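Local coordinates for Lmo1499 protein (Listeria monocytogenes, PDB 4IIW) that probably acts as a membrane-bound lytic transglycosylase that cuts nascent peptidoglycan strands within the chain and so ends their elongation, at residues S244-R249 and M254-D259; H220-M225 and A307-E312; K231-T234 and D238-M241; S282-Y287 and L292-I297; S227-E232 and D302-A307. All blocks are in the same frame, centred on the assembly; numbering follows the deposited sequence.

Interaction 1: residues S244-R249 and M254-D259; sequences SVFYNR and MRLQTD
Arg249 reaches out from the helix across the returning chain and meets Met254, Arg255 and Gln257 with successive parts of its side chain. CG leaves beside the backbone N (chi1 -68°), and the rest of the chain runs extended to NE, which carries the guanidinium past Met254 to the backbone beyond it. NH1 is gripped twice, both partners near the guanidinium edge but tilted a little from its plane: it donates to Arg255 O at 3.2 Å, in that carbonyl's plane, and to Gln257 OE1 at 3.3 Å, where it stands above the amide plane. The methyl of Met254, a selenomethionine, covers one guanidinium face, offset toward the rim, with CE 3.8 Å from Arg249 NE. NE itself donates to Leu317 O, just ahead of strand 318-321, and the guanidinium is thus held from two parts of the chain. The chain leaving helix 239-251 doubles back along the last turns of that helix; Met254 N donates to Arg249 O at 2.8 Å and ties the two arms together. Deeper in, Phe246 and Leu256 meet nearly at right angles, and Leu256 CD2 sits 3.9 Å from Phe246 CD1, oblique to the ring. The same methyl lies 3.8 Å from Phe246 O. Farther along the ring, Phe246 CZ comes within 4.0 Å of Thr258 OG1, a hydroxyl that is hydrogen-bonded to OE2 of Glu232, the residue predicted to be important for catalysis. Both hydrophobic side chains also pack on Ile228 of helix 219-232.

Interaction 2: residues H220-M225 and A307-E312; sequences HKFLTM and AALYPE
Phe222 and Leu309 meet at about a right angle in a buried helix-helix contact, where the first half of helix 219-232 packs against the C-terminal end of helix 302-309 in the helix-rich region of the YceG-like chain. Phe222 swings CG to the far side from its own backbone N (chi1 170°), and this sends the ring outward to the neighbouring helix. One corner of the ring does the touching: CE1 approaches Leu309 CG at 3.5 Å, with the two leucine methyls placed about CD1 and CE1, and the branch point lies oblique to the ring. Ala308 CB meets the same corner, 4.1 Å from Phe222 CE1. One turn further on, Met225 CB packs on Ala308 CB at 3.9 Å, but the selenomethionine chain then bends away at chi2 toward Phe246 and Tyr247 of helix 239-251. Tyr208 and Leu212 also pack on both Phe222 and Leu309, so a third element, helix 209-215 with the loop before it, closes this hydrophobic cluster. Within helix 219-232, His220 O accepts two bonds from Thr224, whose N and OG1 come from opposite faces of the carbonyl plane, OG1 at 2.7 Å.

Interaction 3: residues K231-T234 and D238-M241; sequences KEAT and DRKM
Arg239 folds its side chain over the methyl of Ala233, starting from the first turn of helix 239-251. Its CB still stands 5.0 Å from Ala233 CB. CG leaves beside the backbone N and makes the first close approach, 3.7 Å from Ala233 CB. At CD the chain swings outward, to 4.3 Å from the same methyl; it departs from extended at chi3 (149°), and chi4 near 100° turns the guanidinium face onto the methyl. NE returns to 3.7 Å from Ala233 CB, and CZ and NH2 follow at similar range, the methyl offset toward the rim of that face. NH1 passes 4.1 Å from Thr234 O without a hydrogen bond. The polar atoms look instead to the neighbouring helices: NE has a weak hydrogen bond to Ser304 OG, and NH2 a long, weak ion pair with Glu230. Beside the arginine, Asp238 takes the N-cap position, its OD2 accepting from Lys240 N at 3.1 Å from above the carboxylate plane. The contact thus closes a short connection between two helices, with an N-capped helix start on one side and, on the other, the chain leaving Glu232, predicted to be important for activity in this probable transglycosylase.

Interaction 4: residues S282-Y287 and L292-I297; sequences SPYNTY and LPPGPI
With CG of Tyr284 beside its backbone N (chi1 -80°) and chi2 of 82° setting the ring about square to the CA-CB-CG plane, the phenol lies flat against Pro294. Pro294 CD stands 3.5 Å above the centre of the Tyr284 ring, 4° off its normal, a well-centred CH-pi contact, and CG of the same proline leans toward CE1. Pro293 CB approaches Tyr284 CD2 obliquely at 3.6 Å, while Ile297 CG2 comes to the ring edge. Pro283, the residue before the tyrosine, adds its CB, 3.7 Å from Pro294 CG. At the far end a water in the ring plane joins the two arms, 2.5 Å from Tyr284 OH and donating to Pro296 O at 2.7 Å. The tyrosine is presented by a type I turn from Ser282 to Asn285, and Ser282 OG, accepting from Tyr284 N, adds an ST turn. The proline-rich arm 292-297 covers one face and part of the edge of the ring in the long loop between helices 275-278 and 302-309. On its other side that arm lies along helix 219-232, where Pro293 and Pro296 pack on Thr224 and His220 NE2 bonds Pro294 O; Tyr264 of helix 259-265 meets the Tyr284 ring.

Interaction 5: residues S227-E232 and D302-A307; sequences SIIEKE and DSSMEA
Ile229 overlaps Ala307 and Ser304 with its two methyls, CD1 and CG2: CD1 lies 3.9 Å from Ala307 CB, and CG2 lies at the same 3.9 Å from Ser304 OG. CD1 is nearest to the alanine methyl and CG2 to the serine hydroxyl, though both branches border both residues. Next to this apolar patch, Glu230 supplies the polar half of the interface. Its CG points away from the backbone N (chi1 -173°), and a bend at chi2 (76°) curls the carboxylate across to the other helix. Ser304 OG donates to Glu230 OE1 at 2.6 Å, meeting it from well above the carboxylate plane. OE1 also accepts from Gly301 N, directly ahead of helix 302-309, so a buried carboxylate oxygen is held by two donors at the start of that helix. The positive end of the helix dipole would probably favour the ionised form of Glu230 here. Arg239 borders the same cluster, packing on Ser303 and Ala307. The small side chains of Ser304 and Ala307, one turn apart, let the segments come to 8.7 Å between axes, with an angle of 127° between their directions. Glu232, predicted to be important for activity, follows two residues after Glu230, so the contact lies within one turn of it. Helix 239-251 covers another side of this core, with Ala243 on Ile229, while Pro260, at the start of helix 259-265, packs on Lys231 and Glu232.

In the fold
All five contacts gather in the helical region of the YceG-like chain, their centres 6 to 18 Å apart. Helix 219-232 is the common element: interactions 2 and 5 join it to helix 302-309 with centres about 7 Å apart and share Ala307. Interaction 3 starts from the end of the first half of interaction 5, and interactions 1 and 4 follow along the chain before the second halves of interactions 2 and 5, so local turns are enclosed by the two long-range helix contacts. Interaction 1 meets interaction 4 where Thr258 N bonds Thr286 OG1. The contacts lie on and near Glu232, consistent with a framework for the predicted active site.

Interaction 1: residues S244-R249 and M254-D259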
# COMPACT_ATOMS: atom_id res chain seq x y z
N SER B 244 -50.44 40.74 15.46
CA SER B 244 -51.27 41.92 15.24
C SER B 244 -51.19 42.41 13.81
O SER B 244 -52.18 42.87 13.27
CB SER B 244 -50.90 43.05 16.19
OG SER B 244 -49.67 43.62 15.84
N VAL B 245 -50.01 42.32 13.21
CA VAL B 245 -49.86 42.73 11.82
C VAL B 245 -50.81 41.92 10.96
O VAL B 245 -51.60 42.46 10.20
CB VAL B 245 -48.45 42.52 11.29
CG1 VAL B 245 -48.45 42.61 9.78
CG2 VAL B 245 -47.49 43.52 11.89
N PHE B 246 -50.74 40.60 11.11
CA PHE B 246 -51.58 39.74 10.30
C PHE B 246 -53.05 40.04 10.51
O PHE B 246 -53.79 40.19 9.54
CB PHE B 246 -51.27 38.27 10.53
CG PHE B 246 -49.92 37.84 10.02
CD1 PHE B 246 -49.47 38.24 8.77
CD2 PHE B 246 -49.14 36.96 10.75
CE1 PHE B 246 -48.24 37.82 8.28
CE2 PHE B 246 -47.92 36.53 10.26
CZ PHE B 246 -47.47 36.97 9.02
N TYR B 247 -53.49 40.15 11.75
CA TYR B 247 -54.90 40.47 11.97
C TYR B 247 -55.24 41.82 11.31
O TYR B 247 -56.27 41.95 10.63
CB TYR B 247 -55.28 40.43 13.46
CG TYR B 247 -55.40 39.00 13.99
CD1 TYR B 247 -56.42 38.16 13.55
CD2 TYR B 247 -54.52 38.51 14.95
CE1 TYR B 247 -56.54 36.85 14.02
CE2 TYR B 247 -54.64 37.20 15.44
CZ TYR B 247 -55.65 36.38 14.97
OH TYR B 247 -55.78 35.09 15.44
N ASN B 248 -54.36 42.81 11.46
CA ASN B 248 -54.60 44.11 10.87
C ASN B 248 -54.79 44.00 9.37
O ASN B 248 -55.74 44.56 8.82
CB ASN B 248 -53.46 45.09 11.17
CG ASN B 248 -53.44 45.54 12.62
OD1 ASN B 248 -54.36 45.25 13.38
ND2 ASN B 248 -52.40 46.27 12.99
N ARG B 249 -53.90 43.25 8.71
CA ARG B 249 -54.00 43.07 7.26
C ARG B 249 -55.31 42.38 6.89
O ARG B 249 -56.00 42.75 5.92
CB ARG B 249 -52.82 42.24 6.73
CG ARG B 249 -51.49 42.96 6.80
CD ARG B 249 -50.47 42.34 5.87
NE ARG B 249 -49.30 43.21 5.71
CZ ARG B 249 -48.43 43.14 4.70
NH1 ARG B 249 -48.59 42.25 3.72
NH2 ARG B 249 -47.41 43.99 4.65
N MSE B 254 -55.94 43.23 3.20
CA MSE B 254 -54.62 43.21 2.59
C MSE B 254 -54.15 41.76 2.67
O MSE B 254 -54.32 41.12 3.70
CB MSE B 254 -53.67 44.11 3.37
CG MSE B 254 -54.06 45.58 3.39
SE MSE B 254 -52.84 46.60 4.51
CE MSE B 254 -51.13 45.97 3.75
N ARG B 255 -53.57 41.25 1.58
CA ARG B 255 -53.06 39.88 1.58
C ARG B 255 -51.93 39.76 2.60
O ARG B 255 -51.23 40.74 2.85
CB ARG B 255 -52.57 39.49 0.19
CG ARG B 255 -53.68 39.52 -0.83
CD ARG B 255 -53.20 39.19 -2.20
NE ARG B 255 -54.30 39.35 -3.14
CZ ARG B 255 -54.18 39.22 -4.46
NH1 ARG B 255 -53.01 38.94 -5.01
NH2 ARG B 255 -55.24 39.40 -5.23
N LEU B 256 -51.76 38.57 3.19
CA LEU B 256 -50.73 38.38 4.23
C LEU B 256 -49.29 38.42 3.69
O LEU B 256 -48.38 38.81 4.41
CB LEU B 256 -50.98 37.10 5.02
CG LEU B 256 -52.37 37.00 5.66
CD1 LEU B 256 -52.49 35.71 6.44
CD2 LEU B 256 -52.69 38.21 6.54
N GLN B 257 -49.10 38.00 2.43
CA GLN B 257 -47.78 38.03 1.78
C GLN B 257 -46.65 37.50 2.67
O GLN B 257 -45.61 38.15 2.82
CB GLN B 257 -47.45 39.46 1.30
CG GLN B 257 -48.37 39.97 0.18
CD GLN B 257 -48.12 41.43 -0.19
OE1 GLN B 257 -47.58 42.20 0.60
NE2 GLN B 257 -48.55 41.82 -1.39
N THR B 258 -46.85 36.32 3.25
CA THR B 258 -45.86 35.71 4.12
C THR B 258 -45.13 34.59 3.36
O THR B 258 -45.76 33.63 2.90
CB THR B 258 -46.50 35.22 5.46
OG1 THR B 258 -45.49 34.75 6.35
CG2 THR B 258 -47.51 34.13 5.22
N ASP B 259 -43.80 34.73 3.22
CA ASP B 259 -42.93 33.80 2.46
C ASP B 259 -43.07 32.34 2.83
O ASP B 259 -43.16 31.49 1.95
CB ASP B 259 -41.44 34.19 2.57
CG ASP B 259 -41.10 35.45 1.80
OD1 ASP B 259 -42.02 36.09 1.26
OD2 ASP B 259 -39.90 35.79 1.74

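Interaction 2: residues H220-M225 and A307-E312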
# COMPACT_ATOMS: atom_id res chain seq x y z
N HIS B 220 -59.10 24.92 13.60
CA HIS B 220 -58.36 24.96 12.34
C HIS B 220 -57.81 26.34 12.00
O HIS B 220 -56.65 26.46 11.60
CB HIS B 220 -59.22 24.41 11.21
CG HIS B 220 -58.46 24.13 9.96
ND1 HIS B 220 -57.52 23.12 9.87
CD2 HIS B 220 -58.52 24.69 8.73
CE1 HIS B 220 -57.02 23.09 8.65
NE2 HIS B 220 -57.62 24.02 7.93
N LYS B 221 -58.62 27.39 12.13
CA LYS B 221 -58.09 28.75 11.86
C LYS B 221 -57.06 29.12 12.93
O LYS B 221 -56.07 29.76 12.65
CB LYS B 221 -59.20 29.81 11.71
CG LYS B 221 -59.99 29.63 10.41
CD LYS B 221 -60.99 30.72 10.14
CE LYS B 221 -61.62 30.51 8.76
NZ LYS B 221 -62.74 31.47 8.46
N PHE B 222 -57.31 28.68 14.15
CA PHE B 222 -56.38 28.89 15.25
C PHE B 222 -55.00 28.35 14.94
O PHE B 222 -54.01 29.05 15.07
CB PHE B 222 -56.92 28.20 16.51
CG PHE B 222 -55.95 28.15 17.66
CD1 PHE B 222 -55.36 29.31 18.14
CD2 PHE B 222 -55.71 26.95 18.32
CE1 PHE B 222 -54.51 29.27 19.23
CE2 PHE B 222 -54.87 26.90 19.41
CZ PHE B 222 -54.26 28.06 19.87
N LEU B 223 -54.93 27.10 14.52
CA LEU B 223 -53.65 26.49 14.21
C LEU B 223 -53.04 27.07 12.94
O LEU B 223 -51.82 27.05 12.78
CB LEU B 223 -53.77 24.96 14.12
CG LEU B 223 -54.18 24.31 15.44
CD1 LEU B 223 -54.42 22.83 15.26
CD2 LEU B 223 -53.12 24.57 16.49
N THR B 224 -53.88 27.60 12.05
CA THR B 224 -53.36 28.21 10.84
C THR B 224 -52.58 29.49 11.20
O THR B 224 -51.40 29.65 10.79
CB THR B 224 -54.48 28.51 9.86
OG1 THR B 224 -55.10 27.27 9.48
CG2 THR B 224 -53.94 29.21 8.62
N MSE B 225 -53.21 30.38 11.96
CA MSE B 225 -52.52 31.60 12.42
C MSE B 225 -51.29 31.28 13.17
O MSE B 225 -50.26 31.89 12.96
CB MSE B 225 -53.36 32.46 13.35
CG MSE B 225 -53.80 33.73 12.75
SE MSE B 225 -52.34 34.93 12.28
CE MSE B 225 -53.58 36.20 11.49
N ALA B 307 -49.92 34.02 20.89
CA ALA B 307 -49.92 35.16 19.98
C ALA B 307 -51.18 35.17 19.12
O ALA B 307 -51.77 36.23 18.88
CB ALA B 307 -48.68 35.15 19.12
N ALA B 308 -51.61 34.00 18.67
CA ALA B 308 -52.77 33.89 17.80
C ALA B 308 -54.04 34.31 18.53
O ALA B 308 -54.87 34.99 17.96
CB ALA B 308 -52.91 32.45 17.24
N LEU B 309 -54.19 33.88 19.78
CA LEU B 309 -55.37 34.21 20.57
C LEU B 309 -55.31 35.55 21.28
O LEU B 309 -56.35 36.16 21.53
CB LEU B 309 -55.63 33.13 21.62
CG LEU B 309 -56.12 31.79 21.10
CD1 LEU B 309 -56.37 30.87 22.28
CD2 LEU B 309 -57.40 31.97 20.28
N TYR B 310 -54.11 35.99 21.62
CA TYR B 310 -53.92 37.23 22.37
C TYR B 310 -52.92 38.15 21.71
O TYR B 310 -51.85 38.40 22.24
CB TYR B 310 -53.43 36.91 23.78
CG TYR B 310 -54.36 36.04 24.58
CD1 TYR B 310 -54.15 34.67 24.67
CD2 TYR B 310 -55.45 36.59 25.25
CE1 TYR B 310 -55.00 33.87 25.42
CE2 TYR B 310 -56.30 35.80 26.00
CZ TYR B 310 -56.07 34.44 26.07
OH TYR B 310 -56.91 33.65 26.81
N PRO B 311 -53.26 38.68 20.54
CA PRO B 311 -52.34 39.58 19.87
C PRO B 311 -52.34 40.95 20.52
O PRO B 311 -53.19 41.23 21.36
CB PRO B 311 -52.90 39.66 18.45
CG PRO B 311 -54.34 39.35 18.59
CD PRO B 311 -54.49 38.45 19.77
N GLU B 312 -51.38 41.80 20.13
CA GLU B 312 -51.33 43.15 20.65
C GLU B 312 -52.17 44.07 19.76
O GLU B 312 -52.25 43.89 18.55
CB GLU B 312 -49.90 43.65 20.75
CG GLU B 312 -49.05 42.86 21.74
CD GLU B 312 -47.76 43.56 22.12
OE1 GLU B 312 -47.64 44.78 21.84
OE2 GLU B 312 -46.87 42.91 22.71

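Interaction 3: residues K231-T234 and D238-M241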
# COMPACT_ATOMS: atom_id res chain seq x y z
N LYS B 231 -43.47 30.30 11.76
CA LYS B 231 -42.44 30.36 10.72
C LYS B 231 -41.86 31.77 10.49
O LYS B 231 -40.81 31.90 9.89
CB LYS B 231 -42.94 29.80 9.38
CG LYS B 231 -43.40 28.35 9.39
CD LYS B 231 -42.36 27.39 9.97
CE LYS B 231 -41.04 27.39 9.21
NZ LYS B 231 -40.03 26.48 9.87
N GLU B 232 -42.54 32.81 10.97
CA GLU B 232 -42.05 34.20 10.79
C GLU B 232 -41.25 34.77 11.97
O GLU B 232 -40.71 35.87 11.87
CB GLU B 232 -43.21 35.15 10.45
CG GLU B 232 -43.73 35.08 9.01
CD GLU B 232 -42.81 35.76 7.99
OE1 GLU B 232 -41.57 35.77 8.19
OE2 GLU B 232 -43.32 36.28 6.97
N ALA B 233 -41.16 34.05 13.07
CA ALA B 233 -40.48 34.57 14.24
C ALA B 233 -39.12 33.95 14.45
O ALA B 233 -38.98 32.73 14.42
CB ALA B 233 -41.33 34.34 15.48
N THR B 234 -38.11 34.79 14.65
CA THR B 234 -36.81 34.29 15.03
C THR B 234 -37.03 33.96 16.52
O THR B 234 -38.15 34.11 17.02
CB THR B 234 -35.66 35.31 14.77
OG1 THR B 234 -35.88 36.50 15.53
CG2 THR B 234 -35.59 35.66 13.28
N ASP B 238 -41.04 39.33 19.27
CA ASP B 238 -42.33 39.47 19.91
C ASP B 238 -43.40 38.99 18.92
O ASP B 238 -43.79 39.70 17.99
CB ASP B 238 -42.57 40.93 20.34
CG ASP B 238 -43.90 41.13 21.06
OD1 ASP B 238 -44.21 42.29 21.43
OD2 ASP B 238 -44.64 40.14 21.25
N ARG B 239 -43.86 37.77 19.15
CA ARG B 239 -44.85 37.12 18.32
C ARG B 239 -46.23 37.75 18.41
O ARG B 239 -47.01 37.64 17.49
CB ARG B 239 -44.91 35.66 18.71
CG ARG B 239 -43.65 34.85 18.33
CD ARG B 239 -43.69 33.47 18.96
NE ARG B 239 -43.01 32.44 18.16
CZ ARG B 239 -41.79 31.95 18.37
NH1 ARG B 239 -41.02 32.39 19.38
NH2 ARG B 239 -41.33 31.01 17.56
N LYS B 240 -46.53 38.42 19.51
CA LYS B 240 -47.82 39.07 19.64
C LYS B 240 -47.94 40.30 18.71
O LYS B 240 -49.06 40.72 18.40
CB LYS B 240 -48.10 39.46 21.09
CG LYS B 240 -48.31 38.26 21.97
CD LYS B 240 -48.57 38.65 23.41
CE LYS B 240 -48.68 37.41 24.29
NZ LYS B 240 -48.77 37.75 25.74
N MSE B 241 -46.81 40.87 18.29
CA MSE B 241 -46.81 41.97 17.33
C MSE B 241 -46.94 41.39 15.94
O MSE B 241 -47.67 41.91 15.11
CB MSE B 241 -45.53 42.82 17.40
CG MSE B 241 -45.53 43.91 18.46
SE MSE B 241 -46.89 45.26 18.13
CE MSE B 241 -46.40 46.45 19.61

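Interaction 4: residues S282-Y287 and L292-I297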
# COMPACT_ATOMS: atom_id res chain seq x y z
N SER B 282 -51.29 28.39 -6.20
CA SER B 282 -51.70 27.56 -5.05
C SER B 282 -52.49 28.38 -4.04
O SER B 282 -52.12 29.51 -3.73
CB SER B 282 -50.47 26.97 -4.33
OG SER B 282 -50.84 26.27 -3.15
N PRO B 283 -53.57 27.79 -3.50
CA PRO B 283 -54.35 28.51 -2.51
C PRO B 283 -53.51 28.89 -1.28
O PRO B 283 -53.87 29.80 -0.54
CB PRO B 283 -55.45 27.52 -2.13
CG PRO B 283 -55.50 26.56 -3.25
CD PRO B 283 -54.14 26.47 -3.80
N TYR B 284 -52.40 28.18 -1.06
CA TYR B 284 -51.51 28.49 0.06
C TYR B 284 -50.67 29.76 -0.16
O TYR B 284 -50.14 30.33 0.81
CB TYR B 284 -50.62 27.28 0.38
CG TYR B 284 -51.34 26.25 1.20
CD1 TYR B 284 -52.19 25.33 0.59
CD2 TYR B 284 -51.21 26.21 2.57
CE1 TYR B 284 -52.88 24.40 1.34
CE2 TYR B 284 -51.89 25.28 3.33
CZ TYR B 284 -52.73 24.37 2.71
OH TYR B 284 -53.41 23.43 3.45
N ASN B 285 -50.55 30.19 -1.41
CA ASN B 285 -49.79 31.39 -1.76
C ASN B 285 -50.48 32.67 -1.29
O ASN B 285 -51.41 33.19 -1.97
CB ASN B 285 -49.59 31.44 -3.26
CG ASN B 285 -48.78 32.62 -3.68
OD1 ASN B 285 -48.37 33.42 -2.84
ND2 ASN B 285 -48.54 32.75 -4.99
N THR B 286 -50.02 33.21 -0.17
CA THR B 286 -50.61 34.42 0.41
C THR B 286 -50.22 35.71 -0.30
O THR B 286 -50.61 36.80 0.12
CB THR B 286 -50.33 34.54 1.90
OG1 THR B 286 -48.91 34.50 2.12
CG2 THR B 286 -51.01 33.38 2.65
N TYR B 287 -49.43 35.60 -1.37
CA TYR B 287 -49.12 36.74 -2.22
C TYR B 287 -50.20 36.87 -3.29
O TYR B 287 -50.45 37.96 -3.79
CB TYR B 287 -47.76 36.58 -2.88
CG TYR B 287 -46.60 36.97 -2.00
CD1 TYR B 287 -46.12 36.10 -1.03
CD2 TYR B 287 -45.98 38.21 -2.14
CE1 TYR B 287 -45.06 36.46 -0.22
CE2 TYR B 287 -44.92 38.58 -1.34
CZ TYR B 287 -44.46 37.70 -0.38
OH TYR B 287 -43.41 38.06 0.43
N LEU B 292 -56.35 33.75 5.23
CA LEU B 292 -55.37 32.80 5.69
C LEU B 292 -55.32 31.70 4.65
O LEU B 292 -56.25 31.56 3.85
CB LEU B 292 -55.80 32.18 7.02
CG LEU B 292 -55.72 33.03 8.28
CD1 LEU B 292 -56.28 32.25 9.47
CD2 LEU B 292 -54.28 33.44 8.54
N PRO B 293 -54.24 30.90 4.66
CA PRO B 293 -54.23 29.76 3.75
C PRO B 293 -55.28 28.74 4.21
O PRO B 293 -55.82 28.88 5.31
CB PRO B 293 -52.82 29.19 3.89
CG PRO B 293 -52.11 30.02 4.91
CD PRO B 293 -53.06 30.97 5.53
N PRO B 294 -55.57 27.72 3.39
CA PRO B 294 -56.59 26.71 3.70
C PRO B 294 -56.34 25.89 4.98
O PRO B 294 -57.26 25.25 5.48
CB PRO B 294 -56.55 25.77 2.48
CG PRO B 294 -55.78 26.47 1.44
CD PRO B 294 -54.85 27.42 2.15
N GLY B 295 -55.11 25.88 5.45
CA GLY B 295 -54.74 25.17 6.67
C GLY B 295 -53.36 25.62 7.12
O GLY B 295 -52.72 26.45 6.47
N PRO B 296 -52.89 25.09 8.25
CA PRO B 296 -51.58 25.41 8.78
C PRO B 296 -50.47 24.96 7.86
O PRO B 296 -50.70 24.06 7.04
CB PRO B 296 -51.51 24.58 10.08
CG PRO B 296 -52.93 24.36 10.45
CD PRO B 296 -53.68 24.27 9.19
N ILE B 297 -49.29 25.56 8.01
CA ILE B 297 -48.11 25.19 7.21
C ILE B 297 -47.03 24.49 8.06
O ILE B 297 -45.93 24.21 7.59
CB ILE B 297 -47.49 26.40 6.51
CG1 ILE B 297 -47.00 27.43 7.53
CG2 ILE B 297 -48.51 27.00 5.56
CD1 ILE B 297 -46.12 28.55 6.91
O HOH W 1 -52.78 22.79 5.83

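Interaction 5: residues S227-E232 and D302-A307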
# COMPACT_ATOMS: atom_id res chain seq x y z
N SER B 227 -49.35 28.85 12.97
CA SER B 227 -48.26 28.40 12.10
C SER B 227 -47.58 29.51 11.30
O SER B 227 -46.34 29.52 11.17
CB SER B 227 -48.71 27.30 11.14
OG SER B 227 -49.67 27.79 10.24
N ILE B 228 -48.36 30.43 10.74
CA ILE B 228 -47.76 31.50 9.96
C ILE B 228 -46.97 32.40 10.91
O ILE B 228 -45.96 33.01 10.51
CB ILE B 228 -48.76 32.28 9.07
CG1 ILE B 228 -49.76 33.07 9.88
CG2 ILE B 228 -49.51 31.32 8.18
CD1 ILE B 228 -50.72 33.86 8.98
N ILE B 229 -47.42 32.48 12.17
CA ILE B 229 -46.71 33.25 13.21
C ILE B 229 -45.41 32.52 13.55
O ILE B 229 -44.36 33.15 13.65
CB ILE B 229 -47.54 33.47 14.51
CG1 ILE B 229 -48.79 34.31 14.25
CG2 ILE B 229 -46.72 34.19 15.56
CD1 ILE B 229 -49.74 34.40 15.46
N GLU B 230 -45.50 31.20 13.72
CA GLU B 230 -44.32 30.38 14.06
C GLU B 230 -43.18 30.51 13.04
O GLU B 230 -42.06 30.84 13.41
CB GLU B 230 -44.69 28.90 14.19
CG GLU B 230 -43.56 27.99 14.70
CD GLU B 230 -43.32 28.11 16.21
OE1 GLU B 230 -44.27 28.47 16.92
OE2 GLU B 230 -42.19 27.81 16.68
N LYS B 231 -43.47 30.30 11.76
CA LYS B 231 -42.44 30.36 10.72
C LYS B 231 -41.86 31.77 10.49
O LYS B 231 -40.81 31.90 9.89
CB LYS B 231 -42.94 29.80 9.38
CG LYS B 231 -43.40 28.35 9.39
CD LYS B 231 -42.36 27.39 9.97
CE LYS B 231 -41.04 27.39 9.21
NZ LYS B 231 -40.03 26.48 9.87
N GLU B 232 -42.54 32.81 10.97
CA GLU B 232 -42.05 34.20 10.79
C GLU B 232 -41.25 34.77 11.97
O GLU B 232 -40.71 35.87 11.87
CB GLU B 232 -43.21 35.15 10.45
CG GLU B 232 -43.73 35.08 9.01
CD GLU B 232 -42.81 35.76 7.99
OE1 GLU B 232 -41.57 35.77 8.19
OE2 GLU B 232 -43.32 36.28 6.97
N ASP B 302 -46.23 26.94 22.17
CA ASP B 302 -47.21 27.71 22.94
C ASP B 302 -47.07 29.19 22.69
O ASP B 302 -48.07 29.91 22.63
CB ASP B 302 -47.06 27.42 24.42
CG ASP B 302 -47.66 26.09 24.80
OD1 ASP B 302 -48.89 25.93 24.63
OD2 ASP B 302 -46.91 25.22 25.30
N SER B 303 -45.84 29.63 22.53
CA SER B 303 -45.59 31.03 22.27
C SER B 303 -46.46 31.53 21.11
O SER B 303 -47.19 32.51 21.23
CB SER B 303 -44.11 31.24 21.98
OG SER B 303 -43.84 32.62 21.83
N SER B 304 -46.38 30.84 19.98
CA SER B 304 -47.17 31.22 18.81
C SER B 304 -48.66 31.08 19.04
O SER B 304 -49.45 31.91 18.58
CB SER B 304 -46.76 30.40 17.60
OG SER B 304 -45.47 30.81 17.17
N MSE B 305 -49.07 30.03 19.74
CA MSE B 305 -50.49 29.84 20.01
C MSE B 305 -51.04 31.01 20.83
O MSE B 305 -52.11 31.52 20.49
CB MSE B 305 -50.75 28.49 20.66
CG MSE B 305 -50.63 27.35 19.67
SE MSE B 305 -50.86 25.63 20.49
CE MSE B 305 -50.50 24.51 18.93
N GLU B 306 -50.34 31.44 21.89
CA GLU B 306 -50.76 32.61 22.66
C GLU B 306 -50.88 33.84 21.77
O GLU B 306 -51.82 34.62 21.92
CB GLU B 306 -49.78 32.98 23.79
CG GLU B 306 -50.26 32.70 25.21
CD GLU B 306 -49.55 33.61 26.22
OE1 GLU B 306 -50.08 33.82 27.34
OE2 GLU B 306 -48.47 34.16 25.88
N ALA B 307 -49.92 34.02 20.89
CA ALA B 307 -49.92 35.16 19.98
C ALA B 307 -51.18 35.17 19.12
O ALA B 307 -51.77 36.23 18.88
CB ALA B 307 -48.68 35.15 19.12